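Local coordinates for uncharacterized protein BF1531 (Bacteroides fragilis, PDB 3SLR) that is the N-terminal part of a protein of unknown function, binds magnesium in a HAD-like phosphatase domain and may hydrolyse ester bonds, at residues Gly236-Asp241 and Ser279-Gly284; Gly284-Pro289 and Phe306-Glu311. One frame throughout, in Å; residues are numbered along the deposited sequence.

Interaction 1 of 2, residues Gly236-Asp241 and Ser279-Gly284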
loop_
_atom_site.group_PDB
_atom_site.type_symbol
_atom_site.label_atom_id
_atom_site.label_comp_id
_atom_site.label_asym_id
_atom_site.label_seq_id
_atom_site.Cartn_x
_atom_site.Cartn_y
_atom_site.Cartn_z
ATOM N N GLY A 236 -5.437 28.222 4.887
ATOM C CA GLY A 236 -6.287 29.388 5.002
ATOM C C GLY A 236 -7.686 29.162 4.479
ATOM O O GLY A 236 -8.030 28.076 4.009
ATOM N N VAL A 237 -8.498 30.206 4.565
ATOM C CA VAL A 237 -9.900 30.110 4.179
ATOM C C VAL A 237 -10.140 31.134 3.093
ATOM O O VAL A 237 -10.015 32.337 3.328
ATOM C CB VAL A 237 -10.822 30.357 5.387
ATOM C CG1 VAL A 237 -12.293 30.363 4.957
ATOM C CG2 VAL A 237 -10.578 29.289 6.457
ATOM N N VAL A 238 -10.446 30.660 1.888
ATOM C CA VAL A 238 -10.471 31.538 0.730
ATOM C C VAL A 238 -11.517 32.644 0.865
ATOM O O VAL A 238 -11.289 33.790 0.436
ATOM C CB VAL A 238 -10.630 30.751 -0.596
ATOM C CG1 VAL A 238 -12.016 30.098 -0.700
ATOM C CG2 VAL A 238 -10.364 31.652 -1.788
ATOM N N GLY A 239 -12.644 32.303 1.484
ATOM C CA GLY A 239 -13.732 33.245 1.683
ATOM C C GLY A 239 -13.340 34.426 2.555
ATOM O O GLY A 239 -13.833 35.538 2.353
ATOM N N ASP A 240 -12.468 34.189 3.532
ATOM C CA ASP A 240 -12.040 35.258 4.434
ATOM C C ASP A 240 -10.752 35.939 3.973
ATOM O O ASP A 240 -10.606 37.159 4.095
ATOM C CB ASP A 240 -11.851 34.725 5.860
ATOM C CG ASP A 240 -13.134 34.163 6.454
ATOM O OD1 ASP A 240 -14.220 34.731 6.197
ATOM O OD2 ASP A 240 -13.053 33.151 7.184
ATOM N N ASP A 241 -9.825 35.153 3.439
ATOM C CA ASP A 241 -8.465 35.638 3.187
ATOM C C ASP A 241 -8.243 36.158 1.773
ATOM O O ASP A 241 -7.369 37.007 1.545
ATOM C CB ASP A 241 -7.446 34.545 3.501
ATOM C CG ASP A 241 -7.534 34.068 4.932
ATOM O OD1 ASP A 241 -8.079 34.823 5.765
ATOM O OD2 ASP A 241 -7.067 32.945 5.226
ATOM N N SER A 279 -16.846 21.179 -1.251
ATOM C CA SER A 279 -16.435 22.276 -0.390
ATOM C C SER A 279 -17.626 23.133 0.055
ATOM O O SER A 279 -18.563 23.354 -0.712
ATOM C CB SER A 279 -15.404 23.133 -1.135
ATOM O OG SER A 279 -15.044 24.308 -0.418
ATOM N N LYS A 280 -17.584 23.588 1.304
ATOM C CA LYS A 280 -18.533 24.567 1.827
ATOM C C LYS A 280 -18.030 25.944 1.406
ATOM O O LYS A 280 -17.198 26.535 2.088
ATOM C CB LYS A 280 -18.566 24.482 3.357
ATOM C CG LYS A 280 -19.921 24.182 3.996
ATOM C CD LYS A 280 -20.478 22.854 3.561
ATOM C CE LYS A 280 -21.559 22.321 4.517
ATOM N NZ LYS A 280 -21.035 21.894 5.857
ATOM N N ASN A 281 -18.509 26.430 0.264
ATOM C CA ASN A 281 -18.069 27.704 -0.294
ATOM C C ASN A 281 -19.009 28.141 -1.404
ATOM O O ASN A 281 -19.717 27.324 -2.003
ATOM C CB ASN A 281 -16.654 27.583 -0.893
ATOM C CG ASN A 281 -15.546 27.924 0.098
ATOM O OD1 ASN A 281 -14.611 27.136 0.300
ATOM N ND2 ASN A 281 -15.627 29.099 0.701
ATOM N N ASN A 282 -19.012 29.439 -1.678
ATOM C CA ASN A 282 -19.548 29.945 -2.919
ATOM C C ASN A 282 -18.716 29.390 -4.073
ATOM O O ASN A 282 -17.480 29.417 -4.021
ATOM C CB ASN A 282 -19.503 31.477 -2.901
ATOM C CG ASN A 282 -19.832 32.085 -4.247
ATOM O OD1 ASN A 282 -18.938 32.374 -5.047
ATOM N ND2 ASN A 282 -21.122 32.280 -4.508
ATOM N N GLU A 283 -19.376 28.882 -5.108
ATOM C CA GLU A 283 -18.647 28.219 -6.188
ATOM C C GLU A 283 -17.645 29.149 -6.868
ATOM O O GLU A 283 -16.499 28.759 -7.125
ATOM C CB GLU A 283 -19.603 27.637 -7.224
ATOM C CG GLU A 283 -18.902 26.876 -8.339
ATOM C CD GLU A 283 -19.844 26.509 -9.470
ATOM O OE1 GLU A 283 -20.686 25.611 -9.268
ATOM O OE2 GLU A 283 -19.745 27.128 -10.554
ATOM N N GLY A 284 -18.075 30.375 -7.157
ATOM C CA GLY A 284 -17.197 31.353 -7.774
ATOM C C GLY A 284 -15.907 31.559 -6.999
ATOM O O GLY A 284 -14.807 31.542 -7.571
#
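V238 and N281 meet by van der Waals packing beside the magnesium site. CG1 of V238 packs against the terminal amide of N281, almost equally far from its ND2 and OD1 (4.0 Å and 4.1 Å), the two side chains passing at a slant. The first torsion of V238 (chi1 68°) places CG1 on the side flanked by both its own N and its own C, and from there the methyl reaches the end of the amide. The G239 backbone passes near the same side chain.

Hydrogen bonds build the short turn that carries V238, with V237 as its N-cap residue. The N-H of V237 points almost straight (167°) at OD2 of D241, 3.2 Å away, meeting that oxygen from above the carboxylate plane, while the N of D241 binds O of V237 at 2.8 Å, closing the first turn of helix 238-241. V238 N in turn donates to OD1 of the metal ligand D230.

The N281 side chain comes within about 4 Å of a bound magnesium ion and also touches D230. Being apolar, the valine methyl offers this buried amide packing alone, so the contact closes off one side of a polar group that stands next to the metal site.

Interaction 2 of 2, residues Gly284-Pro289 and Phe306-Glu311; sequences GKAKEP and FVANWE
The beta-alpha-beta unit made of strand 274-280, helix 283-292 and strand 305-309 closes here, where the helix packs on the second of its strands. The axes of the short segments approach to 8.6 Å and run at 132° to each other, nearer antiparallel than parallel, as expected of a helix that leads back between two parallel strands.

K287 and F306 make the main contact. F306 holds its CG anti to its own N (chi1 -161°), which carries the phenyl ring to the helix, and the lysine lays its extended aliphatic chain over one face. CG of K287 sits 3.8 Å from the ring centroid of F306 and only 17° off the ring normal, a CH-pi contact; CE of K287 follows along the same chain to 3.9 Å from CG of F306. K287 and F306 lie alongside, running opposite ways, and the lysine ammonium, beyond the ring, has a long, weak ion pair with E283.

A286 takes the ring edge. Its CB lies in the ring plane, 3.9 Å from CE1 of F306, and its carbonyl O is also near that plane, 3.8 Å from CZ of F306. The same methyl meets CB of A308 at 3.8 Å; two such small side chains let helix and strand backbones come close, with their CA atoms 6.8 Å apart. F290, one turn further along the helix, meets the F306 ring edge-to-face.

This apolar layer of helix on sheet is characteristic of the Rossmann-like core of HAD-type phosphatase domains.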
loop_
_atom_site.group_PDB
_atom_site.type_symbol
_atom_site.label_atom_id
_atom_site.label_comp_id
_atom_site.label_asym_id
_atom_site.label_seq_id
_atom_site.Cartn_x
_atom_site.Cartn_y
_atom_site.Cartn_z
ATOM N N GLY A 284 -18.075 30.375 -7.157
ATOM C CA GLY A 284 -17.197 31.353 -7.774
ATOM C C GLY A 284 -15.907 31.559 -6.999
ATOM O O GLY A 284 -14.807 31.542 -7.571
ATOM N N LYS A 285 -16.038 31.763 -5.694
ATOM C CA LYS A 285 -14.878 32.007 -4.835
ATOM C C LYS A 285 -13.963 30.788 -4.746
ATOM O O LYS A 285 -12.734 30.909 -4.681
ATOM C CB LYS A 285 -15.338 32.389 -3.426
ATOM C CG LYS A 285 -16.109 33.702 -3.357
ATOM C CD LYS A 285 -16.274 34.163 -1.910
ATOM C CE LYS A 285 -16.869 35.571 -1.831
ATOM N NZ LYS A 285 -16.114 36.563 -2.657
ATOM N N ALA A 286 -14.573 29.611 -4.720
ATOM C CA ALA A 286 -13.832 28.368 -4.595
ATOM C C ALA A 286 -13.010 28.091 -5.839
ATOM O O ALA A 286 -11.928 27.525 -5.747
ATOM C CB ALA A 286 -14.788 27.196 -4.325
ATOM N N LYS A 287 -13.527 28.478 -7.001
ATOM C CA LYS A 287 -12.820 28.256 -8.266
ATOM C C LYS A 287 -11.737 29.301 -8.538
ATOM O O LYS A 287 -10.820 29.059 -9.320
ATOM C CB LYS A 287 -13.794 28.240 -9.442
ATOM C CG LYS A 287 -14.658 26.982 -9.511
ATOM C CD LYS A 287 -15.676 27.054 -10.644
ATOM C CE LYS A 287 -16.318 25.679 -10.869
ATOM N NZ LYS A 287 -17.188 25.628 -12.082
ATOM N N GLU A 288 -11.853 30.461 -7.907
ATOM C CA GLU A 288 -10.950 31.570 -8.219
ATOM C C GLU A 288 -9.454 31.256 -8.082
ATOM O O GLU A 288 -8.679 31.607 -8.966
ATOM C CB GLU A 288 -11.321 32.825 -7.430
ATOM C CG GLU A 288 -11.778 33.969 -8.324
ATOM C CD GLU A 288 -11.986 35.256 -7.561
ATOM O OE1 GLU A 288 -12.395 35.187 -6.378
ATOM O OE2 GLU A 288 -11.727 36.334 -8.140
ATOM N N PRO A 289 -9.043 30.582 -6.991
ATOM C CA PRO A 289 -7.611 30.278 -6.882
ATOM C C PRO A 289 -7.121 29.370 -8.007
ATOM O O PRO A 289 -6.021 29.584 -8.501
ATOM C CB PRO A 289 -7.496 29.571 -5.529
ATOM C CG PRO A 289 -8.679 30.021 -4.756
ATOM C CD PRO A 289 -9.781 30.193 -5.777
ATOM N N PHE A 306 -16.855 19.519 -9.802
ATOM C CA PHE A 306 -16.531 20.567 -8.843
ATOM C C PHE A 306 -17.801 21.004 -8.128
ATOM O O PHE A 306 -18.666 21.662 -8.715
ATOM C CB PHE A 306 -15.873 21.746 -9.576
ATOM C CG PHE A 306 -15.082 22.676 -8.683
ATOM C CD1 PHE A 306 -15.713 23.450 -7.724
ATOM C CD2 PHE A 306 -13.708 22.793 -8.827
ATOM C CE1 PHE A 306 -14.984 24.311 -6.909
ATOM C CE2 PHE A 306 -12.971 23.656 -8.015
ATOM C CZ PHE A 306 -13.611 24.408 -7.053
ATOM N N VAL A 307 -17.925 20.622 -6.862
ATOM C CA VAL A 307 -19.123 20.938 -6.088
ATOM C C VAL A 307 -18.766 21.844 -4.927
ATOM O O VAL A 307 -18.073 21.434 -4.003
ATOM C CB VAL A 307 -19.811 19.662 -5.539
ATOM C CG1 VAL A 307 -21.041 20.029 -4.705
ATOM C CG2 VAL A 307 -20.189 18.736 -6.673
ATOM N N ALA A 308 -19.208 23.095 -5.003
ATOM C CA ALA A 308 -19.022 24.044 -3.919
ATOM C C ALA A 308 -20.357 24.718 -3.643
ATOM O O ALA A 308 -20.887 25.428 -4.496
ATOM C CB ALA A 308 -17.967 25.103 -4.297
ATOM N N ASN A 309 -20.889 24.498 -2.447
ATOM C CA ASN A 309 -22.112 25.159 -2.024
ATOM C C ASN A 309 -22.201 25.053 -0.522
ATOM O O ASN A 309 -21.246 24.628 0.124
ATOM C CB ASN A 309 -23.341 24.538 -2.693
ATOM C CG ASN A 309 -23.488 23.054 -2.390
ATOM O OD1 ASN A 309 -23.415 22.634 -1.241
ATOM N ND2 ASN A 309 -23.693 22.260 -3.428
ATOM N N TRP A 310 -23.351 25.408 0.038
ATOM C CA TRP A 310 -23.489 25.467 1.491
ATOM C C TRP A 310 -24.321 24.315 2.044
ATOM O O TRP A 310 -24.700 24.300 3.222
ATOM C CB TRP A 310 -24.038 26.834 1.907
ATOM C CG TRP A 310 -23.132 27.944 1.447
ATOM C CD1 TRP A 310 -23.308 28.758 0.362
ATOM C CD2 TRP A 310 -21.890 28.342 2.045
ATOM N NE1 TRP A 310 -22.253 29.637 0.251
ATOM C CE2 TRP A 310 -21.374 29.405 1.276
ATOM C CE3 TRP A 310 -21.168 27.902 3.159
ATOM C CZ2 TRP A 310 -20.169 30.040 1.586
ATOM C CZ3 TRP A 310 -19.970 28.532 3.466
ATOM C CH2 TRP A 310 -19.485 29.590 2.683
ATOM N N GLU A 311 -24.567 23.332 1.189
ATOM C CA GLU A 311 -25.295 22.127 1.583
ATOM C C GLU A 311 -24.387 21.098 2.253
ATOM O O GLU A 311 -23.165 21.129 2.078
ATOM C CB GLU A 311 -25.985 21.516 0.364
ATOM C CG GLU A 311 -27.220 22.288 -0.050
ATOM C CD GLU A 311 -28.249 22.324 1.070
ATOM O OE1 GLU A 311 -28.912 21.285 1.302
ATOM O OE2 GLU A 311 -28.372 23.376 1.735
#

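Overall arrangement
Interaction 1 and interaction 2 lie about 7 Å apart, centre to centre, and share G284 in helix 283-292. They also join through the parallel sheet: S279 N lies 3.0 Å from V307 O, and S279 O lies 3.1 Å from N309 N, both probable hydrogen bonds between neighbouring strands. N281 stands at the magnesium site formed by D228, D230 and D336, its side chain about 4 Å from the ion, and 236-241 joins that site through the bond from V238 N to D230. The side chain of A286 in interaction 2 is about 8 Å from the metal. A286 also touches N281, so the helix packing of interaction 2 backs directly onto the metal-side residue of interaction 1.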